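Local atomic coordinates of ABC transporter substrate binding protein (Ribose) (Agrobacterium vitis, PDB entry 5DKV), a protein that binds alpha-D-tagatopyranose and probably serves as the sugar-binding component of an ABC transporter. Residues V165-P170 and T197-N202. Residues are numbered along the deposited sequence; the frame is centred on the assembly and turned at random.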
ATOM      1  N   VAL A 165       0.630  -3.243  16.664  1.00  8.62           N
ATOM      2  CA  VAL A 165       0.785  -3.062  15.238  1.00  8.65           C
ATOM      3  C   VAL A 165       2.156  -3.592  14.790  1.00 12.60           C
ATOM      4  O   VAL A 165       3.208  -3.217  15.338  1.00 11.68           O
ATOM      5  CB  VAL A 165       0.675  -1.581  14.842  1.00 10.82           C
ATOM      6  CG1 VAL A 165       0.830  -1.411  13.305  1.00 12.06           C
ATOM      7  CG2 VAL A 165      -0.653  -0.956  15.335  1.00 12.34           C
ATOM      8  N   SER A 166       2.125  -4.470  13.800  1.00  8.52           N
ATOM      9  CA  SER A 166       3.308  -4.921  13.116  1.00  8.74           C
ATOM     10  C   SER A 166       3.424  -4.025  11.894  1.00 10.93           C
ATOM     11  O   SER A 166       2.520  -3.990  11.069  1.00 10.92           O
ATOM     12  CB  SER A 166       3.181  -6.409  12.748  1.00  9.06           C
ATOM     13  OG  SER A 166       4.206  -6.854  11.894  1.00  9.80           O
ATOM     14  N   ASN A 167       4.501  -3.255  11.817  1.00  9.06           N
ATOM     15  CA  ASN A 167       4.654  -2.256  10.769  1.00  8.74           C
ATOM     16  C   ASN A 167       6.025  -2.291  10.124  1.00 13.25           C
ATOM     17  O   ASN A 167       6.909  -3.059  10.534  1.00 12.62           O
ATOM     18  CB  ASN A 167       4.383  -0.869  11.347  1.00  9.29           C
ATOM     19  CG  ASN A 167       3.785   0.077  10.348  1.00 10.71           C
ATOM     20  OD1 ASN A 167       3.771  -0.188   9.147  1.00 11.86           O
ATOM     21  ND2 ASN A 167       3.265   1.184  10.842  1.00 12.93           N
ATOM     22  N   VAL A 168       6.198  -1.473   9.094  1.00 12.03           N
ATOM     23  CA  VAL A 168       7.393  -1.540   8.266  1.00 12.29           C
ATOM     24  C   VAL A 168       8.553  -0.758   8.877  1.00 14.02           C
ATOM     25  O   VAL A 168       9.518  -1.344   9.385  1.00 13.91           O
ATOM     26  CB  VAL A 168       7.075  -1.008   6.840  1.00 14.42           C
ATOM     27  CG1 VAL A 168       8.304  -1.064   5.956  1.00 13.98           C
ATOM     28  CG2 VAL A 168       5.979  -1.834   6.217  1.00 11.70           C
ATOM     29  N   LYS A 169       8.433   0.563   8.847  1.00 12.15           N
ATOM     30  CA  LYS A 169       9.502   1.460   9.266  1.00 14.16           C
ATOM     31  C   LYS A 169       8.888   2.838   9.450  1.00 14.05           C
ATOM     32  O   LYS A 169       8.058   3.225   8.638  1.00 16.94           O
ATOM     33  CB  LYS A 169      10.614   1.413   8.198  1.00 23.87           C
ATOM     34  CG  LYS A 169      11.161   2.699   7.635  1.00 34.44           C
ATOM     35  CD  LYS A 169      11.341   2.629   6.108  1.00 45.37           C
ATOM     36  CE  LYS A 169      12.274   1.532   5.635  1.00 42.75           C
ATOM     37  NZ  LYS A 169      12.594   1.702   4.174  1.00 37.03           N
ATOM     38  N   PRO A 170       9.277   3.578  10.508  1.00 13.78           N
ATOM     39  CA  PRO A 170       8.769   4.957  10.604  1.00 17.75           C
ATOM     40  C   PRO A 170       9.044   5.758   9.339  1.00 21.44           C
ATOM     41  O   PRO A 170      10.105   5.607   8.732  1.00 18.31           O
ATOM     42  CB  PRO A 170       9.549   5.555  11.774  1.00 20.36           C
ATOM     43  CG  PRO A 170      10.038   4.385  12.569  1.00 18.94           C
ATOM     44  CD  PRO A 170      10.227   3.255  11.581  1.00 16.90           C
ATOM     45  N   THR A 197       4.536  -0.731  18.886  1.00 14.45           N
ATOM     46  CA  THR A 197       4.676  -1.126  17.497  1.00 13.19           C
ATOM     47  C   THR A 197       6.005  -1.831  17.259  1.00 11.02           C
ATOM     48  O   THR A 197       7.042  -1.402  17.756  1.00 12.86           O
ATOM     49  CB  THR A 197       4.564   0.098  16.595  1.00 12.12           C
ATOM     50  OG1 THR A 197       3.268   0.683  16.812  1.00 15.09           O
ATOM     51  CG2 THR A 197       4.732  -0.259  15.123  1.00 12.18           C
ATOM     52  N   GLN A 198       5.948  -2.907  16.489  1.00 10.12           N
ATOM     53  CA  GLN A 198       7.134  -3.652  16.070  1.00 10.13           C
ATOM     54  C   GLN A 198       7.425  -3.374  14.603  1.00 11.95           C
ATOM     55  O   GLN A 198       6.574  -3.610  13.748  1.00 12.32           O
ATOM     56  CB  GLN A 198       6.915  -5.145  16.275  1.00 10.84           C
ATOM     57  CG  GLN A 198       6.585  -5.531  17.694  1.00 14.52           C
ATOM     58  CD  GLN A 198       7.726  -5.233  18.620  1.00 18.18           C
ATOM     59  OE1 GLN A 198       8.827  -5.776  18.460  1.00 18.01           O
ATOM     60  NE2 GLN A 198       7.489  -4.351  19.586  1.00 23.30           N
ATOM     61  N   PHE A 199       8.626  -2.884  14.308  1.00 11.47           N
ATOM     62  CA  PHE A 199       8.983  -2.515  12.945  1.00 10.10           C
ATOM     63  C   PHE A 199       9.863  -3.576  12.330  1.00 10.53           C
ATOM     64  O   PHE A 199      10.869  -3.946  12.907  1.00 11.43           O
ATOM     65  CB  PHE A 199       9.694  -1.160  12.907  1.00 10.43           C
ATOM     66  CG  PHE A 199       8.787   0.005  13.236  1.00 10.46           C
ATOM     67  CD1 PHE A 199       7.880   0.446  12.303  1.00 11.18           C
ATOM     68  CD2 PHE A 199       8.840   0.638  14.469  1.00 13.75           C
ATOM     69  CE1 PHE A 199       7.025   1.512  12.582  1.00 12.66           C
ATOM     70  CE2 PHE A 199       7.980   1.704  14.760  1.00 16.11           C
ATOM     71  CZ  PHE A 199       7.082   2.137  13.818  1.00 16.36           C
ATOM     72  N   ASN A 200       9.465  -4.081  11.167  1.00 10.84           N
ATOM     73  CA  ASN A 200      10.150  -5.229  10.561  1.00 10.39           C
ATOM     74  C   ASN A 200      10.963  -4.902   9.308  1.00 10.80           C
ATOM     75  O   ASN A 200      11.560  -5.796   8.711  1.00 16.02           O
ATOM     76  CB  ASN A 200       9.143  -6.318  10.205  1.00  9.53           C
ATOM     77  CG  ASN A 200       7.984  -5.796   9.323  1.00 11.51           C
ATOM     78  OD1 ASN A 200       8.208  -5.191   8.289  1.00  9.48           O
ATOM     79  ND2 ASN A 200       6.749  -6.022   9.759  1.00 12.07           N
ATOM     80  N   ASP A 201      11.001  -3.632   8.927  1.00 13.20           N
ATOM     81  CA  ASP A 201      11.731  -3.191   7.735  1.00 14.72           C
ATOM     82  C   ASP A 201      11.290  -3.907   6.436  1.00 14.58           C
ATOM     83  O   ASP A 201      12.090  -4.135   5.514  1.00 15.20           O
ATOM     84  CB  ASP A 201      13.238  -3.383   7.950  1.00 14.40           C
ATOM     85  CG  ASP A 201      14.071  -2.468   7.074  1.00 30.49           C
ATOM     86  OD1 ASP A 201      15.192  -2.867   6.696  1.00 39.46           O
ATOM     87  OD2 ASP A 201      13.612  -1.346   6.764  1.00 30.06           O
ATOM     88  N   ASN A 202      10.007  -4.246   6.395  1.00  9.67           N
ATOM     89  CA  ASN A 202       9.335  -4.915   5.284  1.00  9.48           C
ATOM     90  C   ASN A 202       9.684  -6.394   5.125  1.00 14.74           C
ATOM     91  O   ASN A 202       9.437  -6.978   4.080  1.00 16.89           O
ATOM     92  CB  ASN A 202       9.589  -4.186   3.968  1.00  9.59           C
ATOM     93  CG  ASN A 202       8.327  -4.037   3.124  1.00 12.39           C
ATOM     94  OD1 ASN A 202       7.207  -4.066   3.632  1.00 11.87           O
ATOM     95  ND2 ASN A 202       8.511  -3.865   1.825  1.00 14.45           N
TER
HETATM   96  O   HOH W   1       1.413  -0.985  18.233  1.00 12.31           O
HETATM   97  O   HOH W   2       6.729  -6.226  12.704  1.00 10.50           O
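The ring of Phe-199 carries Pro-170 over one face. Pro-170 CD sits 3.7 Å from the ring centroid, close to the ring normal, in a CH-pi contact. Thr-197 CG2 lies on the opposite face, offset toward the rim. Asn-167 runs alongside the ring, its CB 3.8 Å from Phe-199 CE1 and its amide plane turned 22° from the ring. Glu-179 accepts from Asn-167 ND2 through one carboxylate oxygen and hydrogen-bonds Thr-197 OG1 through the other.

The backbones pair as parallel strands. Gln-198 N donates to Val-165 O, and Asn-167 N reaches Gln-198 O at 2.9 Å in an almost straight bond. Strand 161-167, helix 173-186 and strand 192-199 form a beta-alpha-beta unit at one edge of the sheet, as in the Rossmann-like lobes of periplasmic binding proteins.

Where the strands end, Asn-200 N donates to Asn-167 O at 2.8 Å. Asp-201 N donates to Val-168 O. Asn-200 OD1 accepts from Asn-202 N in its carbonyl plane, an Asx turn; with chi1 at 54°, CG sits between the backbone N and the carbonyl carbon, which lets OD1 meet Asn-202 N. One water joins Ser-166 OG, Gln-198 O and Asn-200 ND2. Val-168 CG2 lies 3.6 Å from Asn-202 OD1, which accepts from the sugar-pocket residue Asn-228.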